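(2Z,6E)-hedycaryol synthase (Kitasatospora setae, PDB 4MC3) catalyses the magnesium-dependent 1,11-cyclization of (2E,6E)-farnesyl diphosphate, with addition of water, to (2Z,6E)-hedycaryol and diphosphate. Local coordinates at residues L15-M28 and A52-L65. Sequence-based numbering, arbitrary orientation.
Sequences LECNPHLEEASRAM and ADLSGAYVWPRADL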
loop_
_atom_site.group_PDB
_atom_site.type_symbol
_atom_site.label_atom_id
_atom_site.label_comp_id
_atom_site.label_asym_id
_atom_site.label_seq_id
_atom_site.Cartn_x
_atom_site.Cartn_y
_atom_site.Cartn_z
ATOM N N LEU A 15 -1.787 16.874 7.365
ATOM C CA LEU A 15 -0.887 16.466 6.310
ATOM C C LEU A 15 0.532 16.462 6.867
ATOM O O LEU A 15 1.063 17.486 7.200
ATOM C CB LEU A 15 -0.969 17.367 5.078
ATOM C CG LEU A 15 -0.004 17.065 3.949
ATOM C CD1 LEU A 15 -0.395 15.724 3.348
ATOM C CD2 LEU A 15 -0.031 18.133 2.873
ATOM N N GLU A 16 1.148 15.282 6.936
ATOM C CA GLU A 16 2.504 15.048 7.461
ATOM C C GLU A 16 3.442 14.511 6.360
ATOM O O GLU A 16 3.009 13.748 5.497
ATOM C CB GLU A 16 2.479 14.022 8.604
ATOM C CG GLU A 16 1.574 14.364 9.742
ATOM C CD GLU A 16 1.553 13.328 10.841
ATOM O OE1 GLU A 16 2.465 12.485 10.987
ATOM O OE2 GLU A 16 0.642 13.419 11.656
ATOM N N CYS A 17 4.697 14.913 6.386
ATOM C CA CYS A 17 5.667 14.498 5.398
ATOM C C CYS A 17 6.987 14.282 6.136
ATOM O O CYS A 17 7.303 14.953 7.102
ATOM C CB CYS A 17 5.823 15.501 4.260
ATOM S SG CYS A 17 6.653 14.867 2.773
ATOM N N ASN A 18 7.751 13.270 5.724
ATOM C CA ASN A 18 8.958 12.981 6.449
ATOM C C ASN A 18 10.077 14.014 6.219
ATOM O O ASN A 18 10.413 14.302 5.078
ATOM C CB ASN A 18 9.469 11.601 6.007
ATOM C CG ASN A 18 10.440 11.034 6.989
ATOM O OD1 ASN A 18 11.499 11.616 7.200
ATOM N ND2 ASN A 18 10.082 9.933 7.655
ATOM N N PRO A 19 10.666 14.558 7.313
ATOM C CA PRO A 19 11.749 15.546 7.181
ATOM C C PRO A 19 13.046 14.981 6.557
ATOM O O PRO A 19 13.936 15.758 6.133
ATOM C CB PRO A 19 11.999 15.947 8.633
ATOM C CG PRO A 19 11.439 14.900 9.490
ATOM C CD PRO A 19 10.338 14.251 8.733
ATOM N N HIS A 20 13.156 13.644 6.460
ATOM C CA HIS A 20 14.390 13.007 5.970
ATOM C C HIS A 20 14.398 12.651 4.464
ATOM O O HIS A 20 15.269 11.889 4.003
ATOM C CB HIS A 20 14.674 11.754 6.780
ATOM C CG HIS A 20 14.808 11.977 8.239
ATOM N ND1 HIS A 20 15.845 12.713 8.783
ATOM C CD2 HIS A 20 14.052 11.557 9.278
ATOM C CE1 HIS A 20 15.712 12.736 10.102
ATOM N NE2 HIS A 20 14.651 12.021 10.430
ATOM N N LEU A 21 13.441 13.165 3.710
ATOM C CA LEU A 21 13.262 12.837 2.300
ATOM C C LEU A 21 14.551 12.979 1.456
ATOM O O LEU A 21 14.915 12.093 0.698
ATOM C CB LEU A 21 12.195 13.729 1.695
ATOM C CG LEU A 21 11.985 13.646 0.183
ATOM C CD1 LEU A 21 11.698 12.232 -0.293
ATOM C CD2 LEU A 21 10.882 14.591 -0.279
ATOM N N GLU A 22 15.235 14.099 1.590
ATOM C CA GLU A 22 16.374 14.377 0.703
ATOM C C GLU A 22 17.472 13.306 0.915
ATOM O O GLU A 22 17.926 12.686 -0.037
ATOM C CB GLU A 22 16.883 15.832 0.874
ATOM C CG GLU A 22 16.674 16.708 -0.370
ATOM C CD GLU A 22 15.206 16.971 -0.749
ATOM O OE1 GLU A 22 14.558 17.831 -0.105
ATOM O OE2 GLU A 22 14.703 16.354 -1.725
ATOM N N GLU A 23 17.841 13.045 2.164
ATOM C CA GLU A 23 18.857 12.039 2.495
ATOM C C GLU A 23 18.408 10.613 2.143
ATOM O O GLU A 23 19.172 9.817 1.563
ATOM C CB GLU A 23 19.167 12.099 3.984
ATOM C CG GLU A 23 20.359 11.293 4.467
ATOM C CD GLU A 23 20.898 11.803 5.814
ATOM O OE1 GLU A 23 20.220 12.636 6.477
ATOM O OE2 GLU A 23 22.009 11.373 6.208
ATOM N N ALA A 24 17.162 10.276 2.471
ATOM C CA ALA A 24 16.674 8.922 2.123
ATOM C C ALA A 24 16.629 8.733 0.604
ATOM O O ALA A 24 16.907 7.651 0.125
ATOM C CB ALA A 24 15.310 8.696 2.690
ATOM N N SER A 25 16.238 9.769 -0.141
ATOM C CA SER A 25 16.171 9.712 -1.605
ATOM C C SER A 25 17.529 9.439 -2.221
ATOM O O SER A 25 17.637 8.608 -3.112
ATOM C CB SER A 25 15.608 10.999 -2.202
ATOM O OG SER A 25 15.573 10.878 -3.618
ATOM N N ARG A 26 18.578 10.073 -1.699
ATOM C CA ARG A 26 19.947 9.763 -2.189
ATOM C C ARG A 26 20.309 8.298 -1.895
ATOM O O ARG A 26 20.928 7.643 -2.735
ATOM C CB ARG A 26 20.984 10.711 -1.567
ATOM C CG ARG A 26 21.115 12.051 -2.273
ATOM C CD ARG A 26 22.357 12.807 -1.796
ATOM N NE ARG A 26 22.361 13.026 -0.346
ATOM C CZ ARG A 26 21.741 14.038 0.283
ATOM N NH1 ARG A 26 21.041 14.947 -0.403
ATOM N NH2 ARG A 26 21.809 14.142 1.617
ATOM N N ALA A 27 19.920 7.770 -0.719
ATOM C CA ALA A 27 20.215 6.374 -0.405
ATOM C C ALA A 27 19.405 5.453 -1.347
ATOM O O ALA A 27 19.883 4.426 -1.781
ATOM C CB ALA A 27 19.915 6.059 1.028
ATOM N N MET A 28 18.157 5.814 -1.622
ATOM C CA MET A 28 17.335 5.036 -2.558
ATOM C C MET A 28 17.983 4.924 -3.927
ATOM O O MET A 28 18.137 3.834 -4.486
ATOM C CB MET A 28 15.978 5.673 -2.700
ATOM C CG MET A 28 15.021 4.933 -3.613
ATOM S SD MET A 28 13.536 5.837 -4.110
ATOM C CE MET A 28 14.268 7.131 -5.170
ATOM N N ALA A 52 8.951 8.153 -6.353
ATOM C CA ALA A 52 8.998 7.088 -5.331
ATOM C C ALA A 52 9.429 7.598 -3.963
ATOM O O ALA A 52 8.987 7.105 -2.918
ATOM C CB ALA A 52 9.935 5.966 -5.778
ATOM N N ASP A 53 10.346 8.548 -3.978
ATOM C CA ASP A 53 10.899 9.068 -2.774
ATOM C C ASP A 53 9.806 9.898 -2.073
ATOM O O ASP A 53 9.573 9.729 -0.890
ATOM C CB ASP A 53 12.193 9.845 -3.016
ATOM C CG ASP A 53 12.155 10.731 -4.270
ATOM O OD1 ASP A 53 11.109 10.903 -4.909
ATOM O OD2 ASP A 53 13.228 11.258 -4.593
ATOM N N LEU A 54 9.143 10.794 -2.812
ATOM C CA LEU A 54 8.102 11.620 -2.235
ATOM C C LEU A 54 6.961 10.756 -1.717
ATOM O O LEU A 54 6.410 11.000 -0.639
ATOM C CB LEU A 54 7.608 12.680 -3.255
ATOM C CG LEU A 54 6.577 13.681 -2.735
ATOM C CD1 LEU A 54 7.187 14.510 -1.616
ATOM C CD2 LEU A 54 6.108 14.581 -3.882
ATOM N N SER A 55 6.620 9.715 -2.489
ATOM C CA SER A 55 5.591 8.804 -2.094
ATOM C C SER A 55 5.892 8.213 -0.715
ATOM O O SER A 55 5.013 8.236 0.188
ATOM C CB SER A 55 5.486 7.672 -3.118
ATOM O OG SER A 55 4.684 6.649 -2.629
ATOM N N GLY A 56 7.108 7.729 -0.523
ATOM C CA GLY A 56 7.513 7.168 0.767
ATOM C C GLY A 56 7.476 8.160 1.892
ATOM O O GLY A 56 7.163 7.815 3.056
ATOM N N ALA A 57 7.852 9.420 1.586
ATOM C CA ALA A 57 7.874 10.449 2.623
ATOM C C ALA A 57 6.446 10.711 3.124
ATOM O O ALA A 57 6.254 11.078 4.288
ATOM C CB ALA A 57 8.494 11.727 2.111
ATOM N N TYR A 58 5.457 10.458 2.281
ATOM C CA TYR A 58 4.049 10.565 2.696
ATOM C C TYR A 58 3.488 9.270 3.329
ATOM O O TYR A 58 2.547 9.290 4.135
ATOM C CB TYR A 58 3.121 10.942 1.549
ATOM C CG TYR A 58 3.175 12.408 1.143
ATOM C CD1 TYR A 58 3.568 12.791 -0.105
ATOM C CD2 TYR A 58 2.866 13.403 2.070
ATOM C CE1 TYR A 58 3.567 14.161 -0.474
ATOM C CE2 TYR A 58 2.905 14.749 1.742
ATOM C CZ TYR A 58 3.245 15.121 0.457
ATOM O OH TYR A 58 3.277 16.465 0.135
ATOM N N VAL A 59 4.063 8.131 2.953
ATOM C CA VAL A 59 3.657 6.870 3.579
ATOM C C VAL A 59 4.125 6.724 5.026
ATOM O O VAL A 59 3.401 6.250 5.895
ATOM C CB VAL A 59 4.133 5.625 2.745
ATOM C CG1 VAL A 59 3.757 4.354 3.490
ATOM C CG2 VAL A 59 3.532 5.648 1.346
ATOM N N TRP A 60 5.396 7.110 5.263
ATOM C CA TRP A 60 6.065 6.980 6.529
ATOM C C TRP A 60 6.546 8.317 7.047
ATOM O O TRP A 60 7.743 8.484 7.296
ATOM C CB TRP A 60 7.252 5.987 6.462
ATOM C CG TRP A 60 6.878 4.638 5.948
ATOM C CD1 TRP A 60 6.182 3.657 6.602
ATOM C CD2 TRP A 60 7.221 4.099 4.676
ATOM N NE1 TRP A 60 6.033 2.557 5.781
ATOM C CE2 TRP A 60 6.656 2.811 4.592
ATOM C CE3 TRP A 60 7.922 4.598 3.563
ATOM C CZ2 TRP A 60 6.836 2.017 3.480
ATOM C CZ3 TRP A 60 8.060 3.826 2.451
ATOM C CH2 TRP A 60 7.502 2.536 2.404
ATOM N N PRO A 61 5.614 9.273 7.271
ATOM C CA PRO A 61 6.059 10.613 7.712
ATOM C C PRO A 61 6.783 10.679 9.020
ATOM O O PRO A 61 7.554 11.614 9.235
ATOM C CB PRO A 61 4.750 11.426 7.754
ATOM C CG PRO A 61 3.678 10.356 7.975
ATOM C CD PRO A 61 4.168 9.206 7.096
ATOM N N ARG A 62 6.554 9.698 9.906
ATOM C CA ARG A 62 7.131 9.673 11.231
ATOM C C ARG A 62 8.385 8.799 11.353
ATOM O O ARG A 62 8.929 8.639 12.451
ATOM C CB ARG A 62 6.081 9.199 12.240
ATOM C CG ARG A 62 4.900 10.194 12.216
ATOM C CD ARG A 62 3.769 9.715 13.114
ATOM N NE ARG A 62 2.646 10.661 13.076
ATOM C CZ ARG A 62 1.681 10.739 14.006
ATOM N NH1 ARG A 62 1.712 9.916 15.033
ATOM N NH2 ARG A 62 0.721 11.655 13.926
ATOM N N ALA A 63 8.772 8.155 10.260
ATOM C CA ALA A 63 9.896 7.259 10.346
ATOM C C ALA A 63 11.230 7.959 10.555
ATOM O O ALA A 63 11.445 9.070 10.071
ATOM C CB ALA A 63 9.965 6.486 9.051
ATOM N N ASP A 64 12.141 7.276 11.216
ATOM C CA ASP A 64 13.538 7.646 11.210
ATOM C C ASP A 64 14.149 7.435 9.809
ATOM O O ASP A 64 13.555 6.795 8.938
ATOM C CB ASP A 64 14.234 6.762 12.247
ATOM C CG ASP A 64 14.123 5.292 11.899
ATOM O OD1 ASP A 64 13.064 4.667 12.132
ATOM O OD2 ASP A 64 15.113 4.766 11.378
ATOM N N LEU A 65 15.328 7.983 9.564
ATOM C CA LEU A 65 15.987 7.908 8.292
ATOM C C LEU A 65 16.184 6.459 7.806
ATOM O O LEU A 65 15.937 6.178 6.621
ATOM C CB LEU A 65 17.360 8.572 8.381
ATOM C CG LEU A 65 18.218 8.484 7.139
ATOM C CD1 LEU A 65 17.623 9.080 5.882
ATOM C CD2 LEU A 65 19.581 9.143 7.451
HETATM O O HOH W 1 1.284 11.483 4.946
#
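Asn-18 pushes its amide into the hollow of the type I turn Trp-60 to Ala-63, which links two helices of this all-helical class I terpene synthase fold, 52-59 and 65-84. CG anti to the backbone N (chi1 -162°) carries the amide into the turn, where Asn-18 ND2 gives one hydrogen bond to Trp-60 O at 2.8 Å, lying in both the amide and the carbonyl plane, and another to Ala-63 O at 2.9 Å, tilted from that carbonyl's plane. OD1 accepts from His-20 N in an Asx turn just ahead of helix 21-35. Both polar ends of this buried amide are thereby satisfied and its rotation fixed. Beside it, Asn-18 N hydrogen-bonds to Ala-57 O, coming from above the carbonyl plane.

On the helix 52-59 side, Cys-17 SG fills the corner between Ala-57 CB, 3.7 Å away, and one face of the Tyr-58 ring, while Glu-16 O meets that ring's edge. Leu-21 wedges CD1 against Asp-53 O and Ala-57 CB, and its CD2 touches Leu-54 CD1. Past the turn, Leu-65 fits its two methyls against Ala-24 and Glu-23, CD1 lying 3.6 Å from Ala-24 N. Where the helices themselves approach, Ser-25 OG donates to Asp-53 OD2 at 2.6 Å. The inner side of helix 52-59 carries Ser-55, which touches the bound nerolidol, so these contacts pack the outer side of a pocket wall.

At the far end Glu-16 lays CB on the Pro-61 ring and extends to Arg-62, whose NH1 also pairs with Asp-294 of helix 286-309. Carboxylate and guanidinium are nearly coplanar (4°), and both bonds of the side-on grip are almost straight: Arg-62 NE to Glu-16 OE1 at 2.8 Å, Arg-62 NH2 to Glu-16 OE2 at 2.9 Å, each oxygen using its syn lone pair.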